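PDB 4Q8R: phosphate ABC transporter, phosphate-binding protein from Clostridium perfringens, which probably captures phosphate with high affinity outside the membrane and delivers it to an ABC-type phosphate transporter. Local coordinates for residues 70-81 and 204-214; 89-98 and 109-117. All coordinates share one frame; numbering follows the deposited sequence.

Contact 1: residues 70-81 and 204-214. With ZN (zinc ion), chain F.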
loop_
_atom_site.group_PDB
_atom_site.type_symbol
_atom_site.label_atom_id
_atom_site.label_comp_id
_atom_site.label_asym_id
_atom_site.label_seq_id
_atom_site.Cartn_x
_atom_site.Cartn_y
_atom_site.Cartn_z
ATOM N N GLY A 70 -15.032 6.046 -16.787
ATOM C CA GLY A 70 -14.306 7.130 -17.487
ATOM C C GLY A 70 -13.048 7.602 -16.762
ATOM O O GLY A 70 -12.667 8.777 -16.855
ATOM N N LEU A 71 -12.413 6.719 -15.996
ATOM C CA LEU A 71 -11.235 7.151 -15.230
ATOM C C LEU A 71 -9.951 6.993 -16.001
ATOM O O LEU A 71 -9.708 5.955 -16.572
ATOM C CB LEU A 71 -11.119 6.412 -13.894
ATOM C CG LEU A 71 -12.136 6.657 -12.774
ATOM C CD1 LEU A 71 -11.838 5.655 -11.635
ATOM C CD2 LEU A 71 -12.138 8.101 -12.283
ATOM N N LYS A 72 -9.173 8.080 -16.084
ATOM C CA LYS A 72 -7.807 8.038 -16.577
ATOM C C LYS A 72 -6.918 7.631 -15.407
ATOM O O LYS A 72 -7.223 7.921 -14.261
ATOM C CB LYS A 72 -7.423 9.425 -17.072
ATOM C CG LYS A 72 -8.270 9.925 -18.261
ATOM C CD LYS A 72 -8.316 8.919 -19.420
ATOM C CE LYS A 72 -8.955 9.481 -20.708
ATOM N NZ LYS A 72 -8.116 10.522 -21.392
ATOM N N GLU A 73 -5.817 6.961 -15.719
ATOM C CA GLU A 73 -4.858 6.615 -14.698
ATOM C C GLU A 73 -3.499 7.153 -14.965
ATOM O O GLU A 73 -3.017 7.210 -16.118
ATOM C CB GLU A 73 -4.756 5.114 -14.576
ATOM C CG GLU A 73 -6.090 4.461 -14.707
ATOM C CD GLU A 73 -5.904 3.002 -14.925
ATOM O OE1 GLU A 73 -6.449 2.478 -15.907
ATOM O OE2 GLU A 73 -5.129 2.398 -14.157
ATOM N N VAL A 74 -2.857 7.575 -13.898
ATOM C CA VAL A 74 -1.458 8.040 -13.991
ATOM C C VAL A 74 -0.675 7.279 -12.906
ATOM O O VAL A 74 -0.929 7.463 -11.705
ATOM C CB VAL A 74 -1.332 9.565 -13.749
ATOM C CG1 VAL A 74 0.097 9.989 -13.680
ATOM C CG2 VAL A 74 -2.045 10.315 -14.831
ATOM N N GLU A 75 0.296 6.484 -13.336
ATOM C CA GLU A 75 1.169 5.836 -12.415
ATOM C C GLU A 75 2.135 6.906 -11.842
ATOM O O GLU A 75 2.887 7.558 -12.608
ATOM C CB GLU A 75 1.875 4.685 -13.124
ATOM C CG GLU A 75 2.695 3.788 -12.263
ATOM C CD GLU A 75 3.317 2.587 -13.036
ATOM O OE1 GLU A 75 2.669 2.027 -13.964
ATOM O OE2 GLU A 75 4.461 2.174 -12.709
ATOM N N ILE A 76 2.162 7.069 -10.520
ATOM C CA ILE A 76 3.080 8.026 -9.859
ATOM C C ILE A 76 4.290 7.442 -9.108
ATOM O O ILE A 76 5.255 8.158 -8.827
ATOM C CB ILE A 76 2.364 8.983 -8.901
ATOM C CG1 ILE A 76 1.647 8.219 -7.783
ATOM C CG2 ILE A 76 1.353 9.843 -9.628
ATOM C CD1 ILE A 76 1.036 9.133 -6.704
ATOM N N ALA A 77 4.232 6.145 -8.850
ATOM C CA ALA A 77 5.266 5.373 -8.125
ATOM C C ALA A 77 4.946 3.891 -8.263
ATOM O O ALA A 77 3.814 3.520 -8.639
ATOM C CB ALA A 77 5.355 5.756 -6.663
ATOM N N TYR A 78 5.942 3.057 -7.966
ATOM C CA TYR A 78 5.682 1.641 -7.661
ATOM C C TYR A 78 6.031 1.464 -6.195
ATOM O O TYR A 78 6.788 2.260 -5.622
ATOM C CB TYR A 78 6.420 0.721 -8.642
ATOM C CG TYR A 78 5.645 -0.368 -9.237
ATOM C CD1 TYR A 78 4.749 -0.143 -10.301
ATOM C CD2 TYR A 78 5.784 -1.703 -8.728
ATOM C CE1 TYR A 78 4.010 -1.219 -10.827
ATOM C CE2 TYR A 78 5.060 -2.769 -9.244
ATOM C CZ TYR A 78 4.168 -2.538 -10.282
ATOM O OH TYR A 78 3.435 -3.618 -10.749
ATOM N N ASP A 79 5.439 0.455 -5.571
ATOM C CA ASP A 79 5.508 0.265 -4.145
ATOM C C ASP A 79 5.590 -1.234 -3.801
ATOM O O ASP A 79 4.759 -2.044 -4.260
ATOM C CB ASP A 79 4.276 0.858 -3.466
ATOM C CG ASP A 79 4.272 0.692 -1.955
ATOM O OD1 ASP A 79 5.195 1.123 -1.244
ATOM O OD2 ASP A 79 3.288 0.183 -1.422
ATOM N N GLY A 80 6.550 -1.590 -2.962
ATOM C CA GLY A 80 6.629 -2.904 -2.409
ATOM C C GLY A 80 5.685 -3.065 -1.245
ATOM O O GLY A 80 5.351 -2.103 -0.534
ATOM N N ILE A 81 5.225 -4.295 -1.066
ATOM C CA ILE A 81 4.422 -4.627 0.111
ATOM C C ILE A 81 5.330 -5.559 0.972
ATOM O O ILE A 81 5.754 -6.648 0.530
ATOM C CB ILE A 81 3.149 -5.361 -0.229
ATOM C CG1 ILE A 81 2.233 -4.467 -1.129
ATOM C CG2 ILE A 81 2.420 -5.805 1.054
ATOM C CD1 ILE A 81 1.043 -5.174 -1.659
ATOM N N VAL A 204 6.501 -8.969 -4.251
ATOM C CA VAL A 204 5.244 -8.415 -3.791
ATOM C C VAL A 204 5.274 -6.893 -3.958
ATOM O O VAL A 204 5.851 -6.144 -3.147
ATOM C CB VAL A 204 4.907 -8.798 -2.340
ATOM C CG1 VAL A 204 3.385 -8.690 -2.124
ATOM C CG2 VAL A 204 5.334 -10.237 -1.992
ATOM N N SER A 205 4.618 -6.422 -5.012
ATOM C CA SER A 205 4.645 -5.011 -5.344
ATOM C C SER A 205 3.445 -4.621 -6.190
ATOM O O SER A 205 2.777 -5.489 -6.743
ATOM C CB SER A 205 5.966 -4.695 -6.086
ATOM O OG SER A 205 6.025 -5.300 -7.347
ATOM N N ARG A 206 3.213 -3.321 -6.336
ATOM C CA ARG A 206 2.014 -2.840 -6.989
ATOM C C ARG A 206 2.201 -1.347 -7.365
ATOM O O ARG A 206 3.108 -0.680 -6.829
ATOM C CB ARG A 206 0.750 -3.077 -6.123
ATOM C CG ARG A 206 0.943 -2.923 -4.637
ATOM C CD ARG A 206 1.157 -1.444 -4.279
ATOM N NE ARG A 206 1.360 -1.203 -2.865
ATOM C CZ ARG A 206 0.412 -1.240 -1.948
ATOM N NH1 ARG A 206 0.731 -0.996 -0.710
ATOM N NH2 ARG A 206 -0.863 -1.571 -2.280
ATOM N N PRO A 207 1.419 -0.853 -8.332
ATOM C CA PRO A 207 1.514 0.598 -8.642
ATOM C C PRO A 207 0.795 1.477 -7.626
ATOM O O PRO A 207 -0.165 1.057 -6.947
ATOM C CB PRO A 207 0.784 0.705 -9.992
ATOM C CG PRO A 207 -0.315 -0.372 -9.888
ATOM C CD PRO A 207 0.441 -1.530 -9.200
ATOM N N PHE A 208 1.228 2.730 -7.574
ATOM C CA PHE A 208 0.476 3.854 -7.037
ATOM C C PHE A 208 -0.082 4.615 -8.215
ATOM O O PHE A 208 0.688 4.977 -9.125
ATOM C CB PHE A 208 1.319 4.764 -6.176
ATOM C CG PHE A 208 1.672 4.245 -4.795
ATOM C CD1 PHE A 208 1.230 3.001 -4.275
ATOM C CD2 PHE A 208 2.438 5.055 -3.940
ATOM C CE1 PHE A 208 1.563 2.616 -2.987
ATOM C CE2 PHE A 208 2.728 4.678 -2.659
ATOM C CZ PHE A 208 2.295 3.449 -2.168
ATOM N N LEU A 209 -1.407 4.813 -8.211
ATOM C CA LEU A 209 -2.117 5.527 -9.269
ATOM C C LEU A 209 -2.822 6.736 -8.742
ATOM O O LEU A 209 -3.407 6.725 -7.635
ATOM C CB LEU A 209 -3.164 4.623 -9.954
ATOM C CG LEU A 209 -2.731 3.286 -10.507
ATOM C CD1 LEU A 209 -3.945 2.508 -10.998
ATOM C CD2 LEU A 209 -1.664 3.471 -11.575
ATOM N N ALA A 210 -2.761 7.823 -9.531
ATOM C CA ALA A 210 -3.657 8.933 -9.409
ATOM C C ALA A 210 -4.688 8.727 -10.537
ATOM O O ALA A 210 -4.280 8.506 -11.711
ATOM C CB ALA A 210 -2.870 10.219 -9.665
ATOM N N VAL A 211 -5.987 8.763 -10.200
ATOM C CA VAL A 211 -7.042 8.516 -11.105
ATOM C C VAL A 211 -8.023 9.687 -11.074
ATOM O O VAL A 211 -8.224 10.338 -10.054
ATOM C CB VAL A 211 -7.785 7.164 -10.864
ATOM C CG1 VAL A 211 -6.806 6.014 -10.887
ATOM C CG2 VAL A 211 -8.600 7.187 -9.558
ATOM N N TYR A 212 -8.592 9.978 -12.231
ATOM C CA TYR A 212 -9.405 11.181 -12.392
ATOM C C TYR A 212 -10.236 11.024 -13.673
ATOM O O TYR A 212 -9.902 10.268 -14.579
ATOM C CB TYR A 212 -8.528 12.444 -12.457
ATOM C CG TYR A 212 -7.551 12.455 -13.587
ATOM C CD1 TYR A 212 -7.924 12.915 -14.860
ATOM C CD2 TYR A 212 -6.252 11.979 -13.401
ATOM C CE1 TYR A 212 -7.034 12.934 -15.892
ATOM C CE2 TYR A 212 -5.316 12.013 -14.458
ATOM C CZ TYR A 212 -5.722 12.484 -15.701
ATOM O OH TYR A 212 -4.881 12.496 -16.776
ATOM N N LYS A 213 -11.323 11.766 -13.719
ATOM C CA LYS A 213 -12.059 11.998 -14.935
ATOM C C LYS A 213 -11.527 13.280 -15.625
ATOM O O LYS A 213 -11.327 14.319 -14.971
ATOM C CB LYS A 213 -13.519 12.174 -14.606
ATOM C CG LYS A 213 -14.175 10.965 -14.004
ATOM C CD LYS A 213 -15.632 11.340 -13.970
ATOM C CE LYS A 213 -16.514 10.165 -13.827
ATOM N NZ LYS A 213 -17.777 10.758 -13.325
ATOM N N GLU A 214 -11.294 13.201 -16.928
ATOM C CA GLU A 214 -10.760 14.357 -17.670
ATOM C C GLU A 214 -11.647 15.585 -17.485
ATOM O O GLU A 214 -11.133 16.726 -17.436
ATOM C CB GLU A 214 -10.572 14.024 -19.153
ATOM C CG GLU A 214 -9.642 15.012 -19.902
ATOM C CD GLU A 214 -8.160 14.907 -19.488
ATOM O OE1 GLU A 214 -7.583 13.797 -19.631
ATOM O OE2 GLU A 214 -7.569 15.925 -19.022
HETATM ZN ZN ZN F . -4.927 0.381 -14.972
HETATM O O HOH W 1 -12.135 10.835 -18.387
HETATM O O HOH W 2 -3.182 0.292 -14.810
#
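Lys72-Tyr212, Val74-Ala210 and Asp79-Arg206 are hydrogen-bonded backbone pairs of two antiparallel strands, 71-81 and 205-213, whose directions differ by 153°. Ile76 N donates to Phe208 O, whereas Phe208 N turns to Ala77 O, a one-residue shift that marks a beta bulge. These long strands of the mixed sheet run from one lobe toward the other, consistent with the interdomain crossing strands of periplasmic-binding-protein folds.

The short salt bridge joins Asp79 and Arg206. Asp79 CG stands opposite its backbone N (chi1 180°), carrying the carboxylate across to Arg206, whose chain bends at chi2 (71°) to meet it side-on. OD2 of Asp79 takes both NE (2.8 Å) and NH1 (2.9 Å) of Arg206; OD1 bonds Ser174. Arg206 NH2 donates to Ser59 O and NH1 also bonds Thr131 OG1, so the guanidinium is held from several directions. Nearer the other end, Glu73 OE2 binds a zinc ion at 2.2 Å in the conformer described, one of two; Asp61 is a further ligand, while OE1 pairs with Lys67.

Aromatic contacts differ in approach. Tyr78 lays a ring face over the Arg206-Pro207 peptide, with Arg206 O 3.4 Å from the plane of the Tyr78 ring. Asp79 CB stands over the face of Phe208, 3.3 Å from CE1. Lys72 CB makes a CH-pi contact with Tyr212, 4.0 Å from the ring centroid.

A phosphate ion about 5 Å from the Arg206 side chain, probably from the crystallisation liquor, may mark a pocket. Asp79's side-on grip probably orients Arg206 and partly offsets its charge, consistent with a place beside such a pocket.

Contact 2: residues 89-98 and 109-117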
loop_
_atom_site.group_PDB
_atom_site.type_symbol
_atom_site.label_atom_id
_atom_site.label_comp_id
_atom_site.label_asym_id
_atom_site.label_seq_id
_atom_site.Cartn_x
_atom_site.Cartn_y
_atom_site.Cartn_z
ATOM N N ASN A 89 11.145 -11.320 16.188
ATOM C CA ASN A 89 10.623 -12.637 15.806
ATOM C C ASN A 89 11.760 -13.408 15.119
ATOM O O ASN A 89 12.396 -12.876 14.184
ATOM C CB ASN A 89 9.492 -12.436 14.816
ATOM C CG ASN A 89 8.710 -13.733 14.551
ATOM O OD1 ASN A 89 9.293 -14.808 14.411
ATOM N ND2 ASN A 89 7.394 -13.621 14.469
ATOM N N PRO A 90 12.057 -14.644 15.546
ATOM C CA PRO A 90 13.119 -15.425 14.923
ATOM C C PRO A 90 12.892 -15.784 13.480
ATOM O O PRO A 90 13.848 -16.125 12.779
ATOM C CB PRO A 90 13.204 -16.679 15.795
ATOM C CG PRO A 90 11.879 -16.761 16.476
ATOM C CD PRO A 90 11.466 -15.351 16.706
ATOM N N VAL A 91 11.641 -15.701 13.025
ATOM C CA VAL A 91 11.336 -16.001 11.597
ATOM C C VAL A 91 11.605 -14.740 10.761
ATOM O O VAL A 91 10.955 -13.737 10.952
ATOM C CB VAL A 91 9.894 -16.453 11.447
ATOM C CG1 VAL A 91 9.567 -16.767 9.984
ATOM C CG2 VAL A 91 9.669 -17.687 12.314
ATOM N N LYS A 92 12.556 -14.847 9.834
ATOM C CA LYS A 92 13.065 -13.711 9.094
ATOM C C LYS A 92 12.962 -13.844 7.578
ATOM O O LYS A 92 13.363 -12.925 6.864
ATOM C CB LYS A 92 14.516 -13.447 9.544
ATOM C CG LYS A 92 14.487 -12.824 10.941
ATOM C CD LYS A 92 15.817 -12.689 11.606
ATOM C CE LYS A 92 15.597 -12.481 13.092
ATOM N NZ LYS A 92 15.039 -11.152 13.436
ATOM N N ASP A 93 12.385 -14.952 7.110
ATOM C CA ASP A 93 12.345 -15.261 5.719
ATOM C C ASP A 93 11.186 -16.206 5.523
ATOM O O ASP A 93 11.098 -17.214 6.273
ATOM C CB ASP A 93 13.679 -15.892 5.333
ATOM C CG ASP A 93 13.876 -16.075 3.851
ATOM O OD1 ASP A 93 13.006 -15.797 3.031
ATOM O OD2 ASP A 93 14.990 -16.524 3.481
ATOM N N LEU A 94 10.323 -15.911 4.549
ATOM C CA LEU A 94 9.192 -16.776 4.207
ATOM C C LEU A 94 9.051 -16.901 2.699
ATOM O O LEU A 94 9.291 -15.916 1.978
ATOM C CB LEU A 94 7.895 -16.206 4.799
ATOM C CG LEU A 94 7.763 -16.187 6.337
ATOM C CD1 LEU A 94 6.560 -15.433 6.815
ATOM C CD2 LEU A 94 7.721 -17.627 6.846
ATOM N N THR A 95 8.640 -18.054 2.212
ATOM C CA THR A 95 8.297 -18.229 0.789
ATOM C C THR A 95 6.834 -17.730 0.584
ATOM O O THR A 95 6.036 -17.630 1.553
ATOM C CB THR A 95 8.416 -19.672 0.378
ATOM O OG1 THR A 95 7.393 -20.431 1.081
ATOM C CG2 THR A 95 9.840 -20.196 0.637
ATOM N N LEU A 96 6.449 -17.417 -0.661
ATOM C CA LEU A 96 5.106 -16.979 -0.894
ATOM C C LEU A 96 4.095 -18.033 -0.451
ATOM O O LEU A 96 3.041 -17.683 0.087
ATOM C CB LEU A 96 4.849 -16.601 -2.337
ATOM C CG LEU A 96 5.386 -15.271 -2.847
ATOM C CD1 LEU A 96 5.037 -15.167 -4.319
ATOM C CD2 LEU A 96 4.780 -14.120 -2.079
ATOM N N VAL A 97 4.406 -19.290 -0.674
ATOM C CA VAL A 97 3.487 -20.358 -0.284
ATOM C C VAL A 97 3.392 -20.484 1.232
ATOM O O VAL A 97 2.277 -20.799 1.776
ATOM C CB VAL A 97 3.747 -21.644 -1.009
ATOM C CG1 VAL A 97 5.039 -22.374 -0.590
ATOM C CG2 VAL A 97 2.505 -22.585 -0.890
ATOM N N GLN A 98 4.522 -20.280 1.963
ATOM C CA GLN A 98 4.389 -20.204 3.433
ATOM C C GLN A 98 3.437 -19.082 3.830
ATOM O O GLN A 98 2.585 -19.233 4.722
ATOM C CB GLN A 98 5.717 -20.010 4.129
ATOM C CG GLN A 98 6.549 -21.271 4.129
ATOM C CD GLN A 98 7.928 -21.019 4.703
ATOM O OE1 GLN A 98 8.585 -20.101 4.267
ATOM N NE2 GLN A 98 8.378 -21.880 5.571
ATOM N N ASN A 109 0.875 -21.807 13.960
ATOM C CA ASN A 109 1.811 -21.649 15.074
ATOM C C ASN A 109 3.171 -21.315 14.458
ATOM O O ASN A 109 3.521 -21.935 13.442
ATOM C CB ASN A 109 1.893 -22.957 15.891
ATOM C CG ASN A 109 2.731 -22.818 17.154
ATOM O OD1 ASN A 109 3.953 -22.624 17.107
ATOM N ND2 ASN A 109 2.087 -22.870 18.275
ATOM N N TRP A 110 3.908 -20.360 15.042
ATOM C CA TRP A 110 5.164 -19.971 14.472
ATOM C C TRP A 110 6.182 -21.088 14.406
ATOM O O TRP A 110 7.093 -21.055 13.562
ATOM C CB TRP A 110 5.744 -18.778 15.238
ATOM C CG TRP A 110 5.022 -17.477 15.017
ATOM C CD1 TRP A 110 4.097 -16.887 15.806
ATOM C CD2 TRP A 110 5.225 -16.600 13.877
ATOM N NE1 TRP A 110 3.698 -15.697 15.233
ATOM C CE2 TRP A 110 4.362 -15.524 14.030
ATOM C CE3 TRP A 110 6.046 -16.667 12.747
ATOM C CZ2 TRP A 110 4.323 -14.462 13.106
ATOM C CZ3 TRP A 110 6.020 -15.649 11.860
ATOM C CH2 TRP A 110 5.124 -14.587 11.998
ATOM N N LYS A 111 6.022 -22.121 15.220
ATOM C CA LYS A 111 6.896 -23.240 15.149
ATOM C C LYS A 111 6.834 -24.050 13.855
ATOM O O LYS A 111 7.779 -24.708 13.457
ATOM C CB LYS A 111 6.491 -24.198 16.210
ATOM C CG LYS A 111 7.257 -24.064 17.343
ATOM C CD LYS A 111 8.370 -24.990 17.197
ATOM C CE LYS A 111 8.809 -25.219 18.586
ATOM N NZ LYS A 111 9.959 -26.134 18.614
ATOM N N GLU A 112 5.685 -23.948 13.184
ATOM C CA GLU A 112 5.492 -24.563 11.927
ATOM C C GLU A 112 6.282 -23.863 10.828
ATOM O O GLU A 112 6.299 -24.344 9.706
ATOM C CB GLU A 112 4.009 -24.580 11.549
ATOM C CG GLU A 112 3.124 -25.454 12.409
ATOM C CD GLU A 112 1.623 -25.294 12.083
ATOM O OE1 GLU A 112 1.083 -26.162 11.321
ATOM O OE2 GLU A 112 1.022 -24.330 12.557
ATOM N N LEU A 113 6.947 -22.757 11.182
ATOM C CA LEU A 113 7.800 -22.022 10.295
ATOM C C LEU A 113 9.215 -21.960 10.840
ATOM O O LEU A 113 10.046 -21.249 10.322
ATOM C CB LEU A 113 7.275 -20.582 10.140
ATOM C CG LEU A 113 5.860 -20.437 9.601
ATOM C CD1 LEU A 113 5.321 -19.093 9.892
ATOM C CD2 LEU A 113 5.816 -20.730 8.125
ATOM N N GLY A 114 9.493 -22.747 11.871
ATOM C CA GLY A 114 10.805 -22.708 12.538
ATOM C C GLY A 114 10.983 -21.676 13.624
ATOM O O GLY A 114 12.133 -21.475 14.126
ATOM N N GLY A 115 9.898 -21.030 14.037
ATOM C CA GLY A 115 9.908 -19.968 15.026
ATOM C C GLY A 115 9.572 -20.478 16.409
ATOM O O GLY A 115 9.687 -21.693 16.701
ATOM N N ASN A 116 9.115 -19.557 17.225
ATOM C CA ASN A 116 8.686 -19.832 18.581
ATOM C C ASN A 116 7.451 -20.683 18.616
ATOM O O ASN A 116 6.589 -20.606 17.673
ATOM C CB ASN A 116 8.406 -18.525 19.311
ATOM C CG ASN A 116 9.670 -17.705 19.588
ATOM O OD1 ASN A 116 10.736 -18.229 19.729
ATOM N ND2 ASN A 116 9.525 -16.395 19.644
ATOM N N ASP A 117 7.276 -21.467 19.686
ATOM C CA ASP A 117 5.965 -22.121 19.936
ATOM C C ASP A 117 4.951 -21.136 20.416
ATOM O O ASP A 117 4.859 -20.824 21.648
ATOM C CB ASP A 117 6.163 -23.215 20.990
ATOM C CG ASP A 117 4.938 -23.998 21.256
ATOM O OD1 ASP A 117 3.914 -23.746 20.663
ATOM O OD2 ASP A 117 5.020 -24.915 22.058
HETATM O O HOH W 3 8.357 -16.961 16.043
HETATM O O HOH W 4 7.278 -24.191 7.194
HETATM O O HOH W 5 10.828 -21.720 7.205
#
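Val91 and Gly115 bring the backbones closest, CA to CA 5.4 Å, yet no hydrogen bond passes directly between 89-98 and 109-117. Asn89 OD1 accepts from Val91 N in an Asx turn, and Asn109 OD1 does the same for Lys111 N. Trp110 O receives Leu113 N and Gly115 N from opposite faces of its carbonyl plane.

Gly115 has no side chain, and Val91 CG2 settles where its beta carbon would lie, 3.6 Å from Gly115 CA; the same methyl lies 3.8 Å from Trp110 CE3. Asn89, with CG anti to its N (chi1 -169°), carries ND2 over one face of the indole, 3.3 Å above the plane, the amide and ring planes 69° apart. Trp110 NE1 is bound to Asn168 O. Leu113 CD2 touches Leu94 CD2 at 3.9 Å and lies alongside the extended Gln98.

Waters supply the polar links: one joins Asn89 OD1 to Asn116 N, and two join Gln98 NE2 to Glu112 O and Leu113 O. Gln98 OE1 accepts from Thr95 N as Thr95 OG1 accepts from Gln98 N. This capping box opens helix 96-103, whose first turn receives Leu113 just after the 3-10 turn at 110-112, while Trp110 packs on the 89-91 loop and strand 169-174.

In the fold
Strand 71-86 leads on to strand 93-94, and contact 2 is nested inside the chain loop that contact 1 closes; their centres lie about 32 Å apart, on opposite sides of the chain's centre. Both reach the same sheet. Contact 1 is the more central, a long ladder whose 1251 Å² of buried surface combines backbone bonding with an ion pair and a metal ligand. Contact 2 buries 409 Å² at the periphery, where apolar side chains, an amide over an indole and bridging waters replace strand pairing. They touch where Val204 CG2 meets Leu96 CD2 at 3.9 Å, so the end of the ladder packs on the start of the capped helix.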